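Local coordinates for uncharacterized protein (Eubacterium ventriosum, PDB 3FDI) that is of unknown function but belongs to a cytidylate kinase-like family of P-loop NTPases, and so may transfer phosphate from a nucleotide to a small substrate, at residues Ile8-Arg13 with Pro116-Ala121; Glu59-Phe64 with Glu109-Asp114; Gly105-Glu110 with Lys157-Phe162; Tyr174-Lys179 with Asp190-Tyr195. All blocks are in the same frame, centred on the assembly; numbering follows the deposited sequence.

Near the N terminus, strand 8-13 enters the middle of the parallel sheet, and contact 1 pairs it with 116-121, closing a long loop. Contact 2 lies wholly within that loop, bringing the start of helix 60-66 onto the short helix 108-111. Contact 3 begins on this same short helix, sharing Glu109 and Glu110 with contact 2, and ties it and the turn before it to helix 142-163; its segments alternate with those of contact 1, so the two loops cross, and a sulfate touches both. Contact 4 follows in series and closes the short connection between strand 176-180, the sheet neighbour of strand 118-125, and helix 185-197, packing that helix on the sheet.

Contact 1: Ile8-Arg13 with Pro116-Ala121; sequences IIAIGR and PNMISA. With SO4 (sulfate ion), chain F.
Ile8 and Met118 face each other across two parallel strands, their CB atoms 4.2 Å apart, and the next pairs follow in step: Ile9 with Ile119, Ala10 with Ser120, Ile11 with Ala121. The backbone bonds zigzag between them, from Ile119 N to Ile8 O, Ala10 N to Ile119 O and Ala121 N to Ala10 O, closing with Gly12 N on Ala121 O at 2.9 Å. Side chains then alternate between the sheet's two faces. On the face of Ile8 and Ala10, Met118 (selenomethionine) has CG opposite its backbone N (chi1 -176°), and bends at the next two torsions bring SE alongside the methyl of Ala10, 4.1 Å from its CB. Ser120 CB lies 4.1 Å from that same Ala10 CB. On the other face, Ile119 has its second torsion turned to 93°, off the staggered positions, and its CD1 lies 3.7 Å from Ile8 O. Beyond the pairing, Arg13, bent at chi2 and chi3, presents the edge of its guanidinium to a sulfate: NH2 meets O2 at 2.6 Å and NH1 meets O3 at 3.3 Å. Strand 8-13 is flanked on its other edge by strand 101-104; Ile9 and Ile11 pack on helix 19-30, while Ile119 and Ala121 meet helix 185-197.

Contact 2: Glu59-Phe64 with Glu109-Asp114; sequences EKPMNF and EEILSD
Where the start of helix 60-66 comes up to the short helix 108-111, Pro61 and Glu110 meet through their aliphatic parts, the proline CG sitting 3.6 Å from Glu110 CG as the two side chains cross at a slant. Glu110 extends CG directly away from its own backbone N (chi1 -179°), which carries that methylene out to the proline ring; a bend at the next torsion (63°) then swings the carboxylate along the start of the other helix. There OE2 lies 3.7 Å from Lys60 CB, beside the root of the lysine chain. The lysine runs on past it, and its NZ stays 5.6 Å from OE2, so the opposite charges are neighbours without forming a salt bridge. Glu59, at the N-cap of its helix, stretches its chain toward Ile111. Its OE1 comes within 3.8 Å of Ile111 CG2 and also near the Ile111 carbonyl oxygen, a pairing of two acceptors that gives no bond. Pro61 CG also lies 4.3 Å from Ile111 CG1. Cutting Glu110 back to an alanine would probably open a gap beside Pro61 CG and take one carboxylate from beside the Lys60 chain. Ser113 folds back on Glu110: its OG and N both reach Glu110 O from one face of the carbonyl, OG at 2.9 Å. Helix 81-95 lies against both segments: Pro61 and Ile111 pack on Phe87, Glu59 touches Arg91, and Leu112 rests on Ala94 and reaches Met118 of strand 118-125.

Contact 3: Gly105-Glu110 with Lys157-Phe162; sequences GRCAEE and KVYHNF. With SO4 (sulfate ion), chain F.
A nearly straight bond of 2.7 Å runs from His160 NE2 to Glu109 OE2, which is met on its syn side and lies near the imidazole plane. Glu109 has CG wedged between its backbone N and carbonyl carbon (chi1 86°), from where the chain bends toward the histidine. The buried ring is fixed from its other nitrogen as well: ND1 bonds to Asn161 OD1 at 3.1 Å, which also receives Trp168 N. Equally buried, Cys107 SG packs obliquely on the tyrosine ring, 3.6 Å from Tyr159 CE2, a sulfur-aromatic contact. Against this buried part stands a partly exposed one, though closely stacked: Arg106 lays its guanidinium flat on Tyr159, planes 7° apart and centres 4.2 Å apart, with the tyrosine OH over the guanidinium centre. The NE/NH2 edge meets a sulfate: NE and the backbone N of Arg106 converge on O1, and NH2 reaches O4 at 2.9 Å, while NH1 bonds to Gln86 OE1. Gly105, with positive phi, passes close by; a CB there would collide with the sulfate. The anion is probably from the crystallisation liquor, but its position between Arg106 and Arg13, beside strand ends of a P-loop NTPase sheet, is consistent with a phosphate-binding site.

Contact 4: Tyr174-Lys179 with Asp190-Tyr195; sequences YDICIK and DMIIKY
Over one face of the Tyr195 ring lies Ile176, where a helix packs on the last strand of a P-loop NTPase-type parallel sheet, the closing beta-alpha unit of the fold. Strand 176-179 and helix 190-195 run nearly antiparallel at 164°, their axes 10.0 Å apart. With CG opposite the backbone N (chi1 -173°), Tyr195 points its ring from the helix down to the strand. Its CB starts 3.5 Å from Ile176 CD1, and CG meets the same methyl. Further out the ring lies face-on to Ile176 CG1, which stands 3.9 Å from the centroid of the Tyr195 ring and 16° off its normal, a CH-pi contact. CZ then arrives 3.7 Å from Asp175 CB, and the tip, OH, touches that CB at 3.4 Å. For its polar partner the hydroxyl bonds across the interface to the backbone O of Lys179 of the second subunit. A phenylalanine here would keep the ring packing but would probably leave that carbonyl without its mate across the interface. Asp175 is likewise engaged outside the contact: OD2 takes Ser120 N of the adjacent strand and forms a salt bridge with Lys182 of the second subunit. Cys177 pairs antiparallel with a strand of that subunit, so the sheet continues into it. Back on the helix side, Ile192 CG1 touches the CD1 methyls of both strand isoleucines, and Ile178 CD1 ends 3.9 Å from Ile192 CG1 and 4.0 Å from Met191 CB.

Contact 1: Ile8-Arg13 with Pro116-Ala121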
# COMPACT_ATOMS: atom_id res chain seq x y z
N ILE B 8 3.22 -29.57 6.47
CA ILE B 8 3.42 -28.35 7.24
C ILE B 8 2.30 -27.35 6.90
O ILE B 8 2.07 -27.08 5.73
CB ILE B 8 4.81 -27.74 6.97
CG1 ILE B 8 5.90 -28.81 7.09
CG2 ILE B 8 5.10 -26.66 7.93
CD1 ILE B 8 7.24 -28.40 6.63
N ILE B 9 1.59 -26.83 7.91
CA ILE B 9 0.52 -25.88 7.69
C ILE B 9 0.87 -24.58 8.35
O ILE B 9 1.09 -24.56 9.55
CB ILE B 9 -0.77 -26.37 8.25
CG1 ILE B 9 -1.13 -27.75 7.63
CG2 ILE B 9 -1.87 -25.30 8.03
CD1 ILE B 9 -2.35 -28.45 8.32
N ALA B 10 0.95 -23.50 7.56
CA ALA B 10 1.37 -22.17 8.02
C ALA B 10 0.11 -21.32 8.03
O ALA B 10 -0.56 -21.16 7.00
CB ALA B 10 2.40 -21.58 7.10
N ILE B 11 -0.26 -20.82 9.19
CA ILE B 11 -1.52 -20.13 9.36
C ILE B 11 -1.22 -18.73 9.73
O ILE B 11 -0.46 -18.49 10.69
CB ILE B 11 -2.35 -20.75 10.47
CG1 ILE B 11 -3.02 -22.02 9.97
CG2 ILE B 11 -3.47 -19.79 10.93
CD1 ILE B 11 -3.43 -22.86 11.04
N GLY B 12 -1.80 -17.81 8.98
CA GLY B 12 -1.91 -16.42 9.35
C GLY B 12 -3.36 -16.11 9.69
O GLY B 12 -4.25 -16.91 9.45
N ARG B 13 -3.61 -14.93 10.24
CA ARG B 13 -4.91 -14.64 10.79
C ARG B 13 -5.06 -13.17 11.26
O ARG B 13 -4.08 -12.53 11.70
CB ARG B 13 -5.21 -15.59 11.98
CG ARG B 13 -4.78 -15.01 13.36
CD ARG B 13 -3.60 -15.65 14.11
NE ARG B 13 -2.31 -15.14 13.72
CZ ARG B 13 -1.24 -14.94 14.50
NH1 ARG B 13 -1.24 -15.18 15.79
NH2 ARG B 13 -0.11 -14.48 13.93
N PRO B 116 7.89 -27.89 -0.70
CA PRO B 116 6.68 -28.22 -1.45
C PRO B 116 5.61 -28.95 -0.64
O PRO B 116 4.51 -29.14 -1.12
CB PRO B 116 7.21 -29.15 -2.56
CG PRO B 116 8.27 -29.93 -1.89
CD PRO B 116 8.97 -28.87 -0.99
N ASN B 117 5.97 -29.39 0.56
CA ASN B 117 5.03 -29.92 1.54
C ASN B 117 4.29 -28.90 2.44
O ASN B 117 3.52 -29.28 3.33
CB ASN B 117 5.81 -30.88 2.43
CG ASN B 117 6.38 -32.01 1.61
OD1 ASN B 117 5.73 -32.45 0.68
ND2 ASN B 117 7.53 -32.51 1.97
N MSE B 118 4.55 -27.62 2.22
CA MSE B 118 3.94 -26.60 3.04
C MSE B 118 2.72 -26.04 2.30
O MSE B 118 2.76 -25.76 1.12
CB MSE B 118 4.98 -25.52 3.41
CG MSE B 118 4.43 -24.44 4.37
SE MSE B 118 3.41 -23.02 3.45
CE MSE B 118 4.84 -22.38 2.38
N ILE B 119 1.62 -25.93 3.03
CA ILE B 119 0.41 -25.20 2.61
C ILE B 119 0.26 -24.02 3.52
O ILE B 119 0.60 -24.10 4.70
CB ILE B 119 -0.78 -26.10 2.83
CG1 ILE B 119 -0.55 -27.42 2.09
CG2 ILE B 119 -1.99 -25.45 2.35
CD1 ILE B 119 0.13 -28.61 2.99
N SER B 120 -0.30 -22.93 3.03
CA SER B 120 -0.62 -21.81 3.89
C SER B 120 -2.03 -21.32 3.73
O SER B 120 -2.60 -21.33 2.67
CB SER B 120 0.33 -20.65 3.65
OG SER B 120 0.24 -20.24 2.30
N ALA B 121 -2.57 -20.79 4.81
CA ALA B 121 -3.96 -20.40 4.88
C ALA B 121 -4.00 -19.16 5.73
O ALA B 121 -3.29 -19.07 6.78
CB ALA B 121 -4.81 -21.57 5.47
S SO4 F . 2.84 -13.86 15.56
O1 SO4 F . 3.91 -14.75 15.15
O2 SO4 F . 2.22 -13.41 14.31
O3 SO4 F . 1.91 -14.53 16.45
O4 SO4 F . 3.45 -12.74 16.33

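Contact 2: Glu59-Phe64 with Glu109-Asp114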
# COMPACT_ATOMS: atom_id res chain seq x y z
N GLU B 59 17.03 -17.39 2.06
CA GLU B 59 15.70 -17.19 2.60
C GLU B 59 15.61 -15.70 3.01
O GLU B 59 16.38 -15.22 3.88
CB GLU B 59 15.45 -18.17 3.75
CG GLU B 59 15.34 -19.63 3.21
CD GLU B 59 15.34 -20.71 4.29
OE1 GLU B 59 14.79 -20.47 5.39
OE2 GLU B 59 15.89 -21.82 4.02
N LYS B 60 14.71 -14.99 2.34
CA LYS B 60 14.60 -13.51 2.40
C LYS B 60 14.55 -12.90 3.83
O LYS B 60 15.23 -11.92 4.10
CB LYS B 60 13.40 -13.02 1.54
CG LYS B 60 13.55 -13.31 -0.00
CD LYS B 60 12.57 -12.47 -0.88
CE LYS B 60 13.15 -12.15 -2.31
NZ LYS B 60 13.28 -13.31 -3.25
N PRO B 61 13.75 -13.47 4.74
CA PRO B 61 13.63 -12.89 6.08
C PRO B 61 14.92 -12.95 6.86
O PRO B 61 15.22 -12.06 7.67
CB PRO B 61 12.54 -13.75 6.77
CG PRO B 61 11.84 -14.48 5.72
CD PRO B 61 12.80 -14.59 4.53
N MSE B 62 15.69 -14.00 6.61
CA MSE B 62 16.94 -14.19 7.30
C MSE B 62 18.02 -13.27 6.76
O MSE B 62 18.70 -12.60 7.54
CB MSE B 62 17.38 -15.65 7.25
CG MSE B 62 16.52 -16.58 8.11
SE MSE B 62 17.47 -18.31 8.24
CE MSE B 62 19.27 -17.60 8.14
N ASN B 63 18.18 -13.23 5.43
CA ASN B 63 19.14 -12.32 4.81
C ASN B 63 18.83 -10.90 5.27
O ASN B 63 19.70 -10.16 5.72
CB ASN B 63 19.05 -12.36 3.27
CG ASN B 63 19.30 -13.76 2.70
OD1 ASN B 63 20.34 -14.36 2.93
ND2 ASN B 63 18.32 -14.27 1.94
N PHE B 64 17.56 -10.54 5.20
CA PHE B 64 17.11 -9.22 5.65
C PHE B 64 17.46 -8.93 7.13
O PHE B 64 18.04 -7.87 7.47
CB PHE B 64 15.60 -9.10 5.40
CG PHE B 64 15.06 -7.75 5.66
CD1 PHE B 64 15.28 -6.71 4.73
CD2 PHE B 64 14.36 -7.48 6.81
CE1 PHE B 64 14.79 -5.41 4.97
CE2 PHE B 64 13.87 -6.20 7.04
CZ PHE B 64 14.09 -5.16 6.12
N GLU B 109 5.03 -18.94 6.19
CA GLU B 109 4.78 -19.21 4.78
C GLU B 109 5.95 -18.68 3.92
O GLU B 109 6.28 -19.29 2.90
CB GLU B 109 3.44 -18.64 4.28
CG GLU B 109 3.43 -17.20 3.81
CD GLU B 109 3.81 -16.18 4.86
OE1 GLU B 109 3.83 -16.46 6.14
OE2 GLU B 109 4.14 -15.06 4.41
N GLU B 110 6.60 -17.61 4.36
CA GLU B 110 7.76 -17.07 3.66
C GLU B 110 9.00 -17.92 3.87
O GLU B 110 9.69 -18.27 2.89
CB GLU B 110 8.04 -15.63 4.06
CG GLU B 110 9.21 -14.98 3.37
CD GLU B 110 9.07 -14.84 1.83
OE1 GLU B 110 7.93 -14.87 1.29
OE2 GLU B 110 10.13 -14.71 1.16
N ILE B 111 9.29 -18.23 5.14
CA ILE B 111 10.42 -19.10 5.51
C ILE B 111 10.43 -20.49 4.79
O ILE B 111 11.49 -20.99 4.39
CB ILE B 111 10.45 -19.38 7.01
CG1 ILE B 111 10.73 -18.09 7.78
CG2 ILE B 111 11.49 -20.47 7.37
CD1 ILE B 111 10.67 -18.33 9.24
N LEU B 112 9.24 -21.08 4.62
CA LEU B 112 9.08 -22.40 4.10
C LEU B 112 8.56 -22.41 2.68
O LEU B 112 7.99 -23.39 2.20
CB LEU B 112 8.15 -23.17 5.02
CG LEU B 112 8.68 -23.38 6.44
CD1 LEU B 112 7.66 -24.10 7.26
CD2 LEU B 112 10.06 -24.13 6.44
N SER B 113 8.70 -21.26 2.04
CA SER B 113 8.56 -21.09 0.59
C SER B 113 9.02 -22.25 -0.28
O SER B 113 8.31 -22.74 -1.12
CB SER B 113 9.43 -19.90 0.17
OG SER B 113 8.68 -18.74 0.23
N ASP B 114 10.26 -22.67 -0.13
CA ASP B 114 10.77 -23.68 -1.05
C ASP B 114 10.35 -25.10 -0.66
O ASP B 114 10.71 -26.05 -1.36
CB ASP B 114 12.29 -23.60 -1.15
CG ASP B 114 12.94 -23.67 0.18
OD1 ASP B 114 12.43 -22.97 1.09
OD2 ASP B 114 13.96 -24.39 0.33

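Contact 3: Gly105-Glu110 with Lys157-Phe162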
# COMPACT_ATOMS: atom_id res chain seq x y z
N GLY B 105 1.64 -17.80 12.34
CA GLY B 105 2.39 -16.58 12.28
C GLY B 105 3.84 -16.84 12.00
O GLY B 105 4.16 -17.82 11.30
N ARG B 106 4.69 -15.96 12.53
CA ARG B 106 6.14 -16.12 12.48
C ARG B 106 6.75 -16.17 11.07
O ARG B 106 7.83 -16.75 10.86
CB ARG B 106 6.55 -17.37 13.28
CG ARG B 106 6.09 -17.37 14.79
CD ARG B 106 6.92 -16.42 15.66
NE ARG B 106 6.37 -15.08 15.67
CZ ARG B 106 6.93 -14.01 16.22
NH1 ARG B 106 8.11 -14.10 16.84
NH2 ARG B 106 6.31 -12.84 16.16
N CYS B 107 6.09 -15.54 10.11
CA CYS B 107 6.52 -15.49 8.74
C CYS B 107 6.67 -16.88 8.14
O CYS B 107 7.45 -17.05 7.20
CB CYS B 107 7.83 -14.72 8.64
SG CYS B 107 7.66 -13.02 9.28
N ALA B 108 5.95 -17.86 8.67
CA ALA B 108 6.30 -19.24 8.29
C ALA B 108 6.07 -19.51 6.81
O ALA B 108 6.85 -20.25 6.22
CB ALA B 108 5.61 -20.27 9.18
N GLU B 109 5.03 -18.94 6.19
CA GLU B 109 4.78 -19.21 4.78
C GLU B 109 5.95 -18.68 3.92
O GLU B 109 6.28 -19.29 2.90
CB GLU B 109 3.44 -18.64 4.28
CG GLU B 109 3.43 -17.20 3.81
CD GLU B 109 3.81 -16.18 4.86
OE1 GLU B 109 3.83 -16.46 6.14
OE2 GLU B 109 4.14 -15.06 4.41
N GLU B 110 6.60 -17.61 4.36
CA GLU B 110 7.76 -17.07 3.66
C GLU B 110 9.00 -17.92 3.87
O GLU B 110 9.69 -18.27 2.89
CB GLU B 110 8.04 -15.63 4.06
CG GLU B 110 9.21 -14.98 3.37
CD GLU B 110 9.07 -14.84 1.83
OE1 GLU B 110 7.93 -14.87 1.29
OE2 GLU B 110 10.13 -14.71 1.16
N LYS B 157 0.90 -7.18 10.82
CA LYS B 157 1.21 -6.65 9.52
C LYS B 157 2.61 -6.06 9.51
O LYS B 157 3.39 -6.33 8.61
CB LYS B 157 0.17 -5.60 9.12
CG LYS B 157 0.49 -4.76 7.92
CD LYS B 157 -0.78 -3.95 7.44
CE LYS B 157 -0.41 -2.79 6.48
NZ LYS B 157 -1.60 -2.22 5.71
N VAL B 158 2.93 -5.30 10.56
CA VAL B 158 4.23 -4.70 10.67
C VAL B 158 5.31 -5.76 10.80
O VAL B 158 6.30 -5.71 10.09
CB VAL B 158 4.30 -3.67 11.85
CG1 VAL B 158 5.67 -3.57 12.42
CG2 VAL B 158 3.82 -2.32 11.39
N TYR B 159 5.12 -6.72 11.69
CA TYR B 159 6.11 -7.78 11.86
C TYR B 159 6.34 -8.51 10.52
O TYR B 159 7.47 -8.63 10.05
CB TYR B 159 5.67 -8.72 12.99
CG TYR B 159 6.41 -10.07 13.03
CD1 TYR B 159 7.75 -10.18 13.54
CD2 TYR B 159 5.78 -11.21 12.56
CE1 TYR B 159 8.42 -11.41 13.56
CE2 TYR B 159 6.41 -12.43 12.61
CZ TYR B 159 7.72 -12.53 13.11
OH TYR B 159 8.29 -13.75 13.06
N HIS B 160 5.25 -8.95 9.90
CA HIS B 160 5.30 -9.69 8.65
C HIS B 160 5.91 -8.90 7.50
O HIS B 160 6.71 -9.45 6.74
CB HIS B 160 3.90 -10.14 8.23
CG HIS B 160 3.90 -11.03 7.02
ND1 HIS B 160 3.92 -10.55 5.73
CD2 HIS B 160 3.86 -12.39 6.91
CE1 HIS B 160 3.93 -11.57 4.89
NE2 HIS B 160 3.87 -12.69 5.58
N ASN B 161 5.49 -7.64 7.32
CA ASN B 161 5.93 -6.87 6.13
C ASN B 161 7.32 -6.31 6.33
O ASN B 161 7.99 -5.85 5.39
CB ASN B 161 4.93 -5.75 5.74
CG ASN B 161 3.53 -6.30 5.32
OD1 ASN B 161 3.33 -7.53 5.16
ND2 ASN B 161 2.56 -5.38 5.16
N PHE B 162 7.79 -6.32 7.57
CA PHE B 162 9.16 -5.97 7.79
C PHE B 162 10.05 -7.09 7.27
O PHE B 162 11.01 -6.81 6.56
CB PHE B 162 9.48 -5.71 9.25
CG PHE B 162 10.93 -5.31 9.47
CD1 PHE B 162 11.40 -4.09 9.01
CD2 PHE B 162 11.82 -6.17 10.08
CE1 PHE B 162 12.71 -3.71 9.22
CE2 PHE B 162 13.16 -5.81 10.29
CZ PHE B 162 13.60 -4.57 9.87
S SO4 F . 2.84 -13.86 15.56
O1 SO4 F . 3.91 -14.75 15.15
O2 SO4 F . 2.22 -13.41 14.31
O3 SO4 F . 1.91 -14.53 16.45
O4 SO4 F . 3.45 -12.74 16.33

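Contact 4: Tyr174-Lys179 with Asp190-Tyr195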
# COMPACT_ATOMS: atom_id res chain seq x y z
N TYR B 174 -0.85 -16.37 0.23
CA TYR B 174 -1.30 -17.65 0.75
C TYR B 174 -1.91 -18.59 -0.32
O TYR B 174 -2.30 -18.16 -1.37
CB TYR B 174 -2.33 -17.40 1.86
CG TYR B 174 -1.90 -16.33 2.88
CD1 TYR B 174 -2.25 -15.02 2.67
CD2 TYR B 174 -1.08 -16.62 3.96
CE1 TYR B 174 -1.86 -13.99 3.50
CE2 TYR B 174 -0.69 -15.58 4.88
CZ TYR B 174 -1.10 -14.27 4.62
OH TYR B 174 -0.81 -13.16 5.40
N ASP B 175 -2.00 -19.87 -0.01
CA ASP B 175 -2.76 -20.82 -0.80
C ASP B 175 -4.25 -20.76 -0.64
O ASP B 175 -4.99 -21.00 -1.62
CB ASP B 175 -2.34 -22.24 -0.42
CG ASP B 175 -0.88 -22.49 -0.75
OD1 ASP B 175 -0.45 -22.02 -1.82
OD2 ASP B 175 -0.16 -23.09 0.06
N ILE B 176 -4.69 -20.49 0.58
CA ILE B 176 -6.09 -20.36 0.93
C ILE B 176 -6.34 -19.19 1.87
O ILE B 176 -5.57 -18.97 2.77
CB ILE B 176 -6.59 -21.55 1.73
CG1 ILE B 176 -6.08 -22.85 1.16
CG2 ILE B 176 -8.10 -21.57 1.71
CD1 ILE B 176 -6.36 -24.03 2.05
N CYS B 177 -7.45 -18.48 1.72
CA CYS B 177 -7.95 -17.52 2.70
C CYS B 177 -9.38 -17.84 2.90
O CYS B 177 -10.10 -18.04 1.90
CB CYS B 177 -7.88 -16.12 2.15
SG CYS B 177 -6.18 -15.60 1.69
N ILE B 178 -9.84 -17.83 4.15
CA ILE B 178 -11.23 -18.16 4.47
C ILE B 178 -11.75 -17.18 5.51
O ILE B 178 -11.09 -16.97 6.57
CB ILE B 178 -11.36 -19.60 4.97
CG1 ILE B 178 -10.74 -20.56 3.94
CG2 ILE B 178 -12.82 -19.97 5.09
CD1 ILE B 178 -10.67 -22.03 4.40
N LYS B 179 -12.86 -16.52 5.20
CA LYS B 179 -13.48 -15.54 6.12
C LYS B 179 -14.50 -16.25 6.96
O LYS B 179 -15.42 -16.88 6.41
CB LYS B 179 -14.18 -14.38 5.38
CG LYS B 179 -14.80 -13.30 6.29
CD LYS B 179 -15.33 -12.12 5.47
CE LYS B 179 -14.19 -11.32 4.75
NZ LYS B 179 -14.72 -10.22 3.89
N ASP B 190 -12.38 -27.78 7.72
CA ASP B 190 -12.66 -28.88 6.76
C ASP B 190 -12.21 -28.52 5.37
O ASP B 190 -11.74 -29.38 4.62
CB ASP B 190 -14.15 -29.26 6.70
CG ASP B 190 -14.66 -30.02 7.96
OD1 ASP B 190 -13.88 -30.53 8.82
OD2 ASP B 190 -15.89 -30.10 8.10
N MSE B 191 -12.37 -27.26 5.00
CA MSE B 191 -12.02 -26.83 3.69
C MSE B 191 -10.50 -26.83 3.51
O MSE B 191 -10.02 -27.04 2.39
CB MSE B 191 -12.54 -25.43 3.45
CG MSE B 191 -14.05 -25.33 3.45
SE MSE B 191 -14.64 -23.48 3.43
CE MSE B 191 -13.88 -22.98 1.72
N ILE B 192 -9.75 -26.56 4.60
CA ILE B 192 -8.29 -26.55 4.54
C ILE B 192 -7.81 -27.98 4.40
O ILE B 192 -6.88 -28.26 3.62
CB ILE B 192 -7.64 -25.86 5.80
CG1 ILE B 192 -7.92 -24.36 5.78
CG2 ILE B 192 -6.11 -26.14 5.86
CD1 ILE B 192 -7.68 -23.62 7.09
N ILE B 193 -8.49 -28.89 5.08
CA ILE B 193 -8.14 -30.31 5.04
C ILE B 193 -8.40 -30.89 3.62
O ILE B 193 -7.62 -31.71 3.08
CB ILE B 193 -8.98 -31.11 6.06
CG1 ILE B 193 -8.59 -30.77 7.49
CG2 ILE B 193 -8.90 -32.62 5.77
CD1 ILE B 193 -9.67 -31.15 8.46
N LYS B 194 -9.49 -30.47 3.02
CA LYS B 194 -9.79 -30.85 1.64
C LYS B 194 -8.72 -30.34 0.69
O LYS B 194 -8.23 -31.08 -0.16
CB LYS B 194 -11.16 -30.29 1.25
CG LYS B 194 -11.67 -30.60 -0.18
CD LYS B 194 -13.13 -30.15 -0.31
CE LYS B 194 -13.97 -30.92 -1.33
NZ LYS B 194 -14.23 -32.35 -1.04
N TYR B 195 -8.33 -29.07 0.83
CA TYR B 195 -7.25 -28.54 0.02
C TYR B 195 -6.01 -29.44 0.14
O TYR B 195 -5.42 -29.91 -0.87
CB TYR B 195 -6.91 -27.09 0.43
CG TYR B 195 -5.93 -26.39 -0.46
CD1 TYR B 195 -6.36 -25.55 -1.49
CD2 TYR B 195 -4.58 -26.55 -0.29
CE1 TYR B 195 -5.47 -24.88 -2.30
CE2 TYR B 195 -3.67 -25.87 -1.13
CZ TYR B 195 -4.15 -25.04 -2.12
OH TYR B 195 -3.29 -24.37 -2.96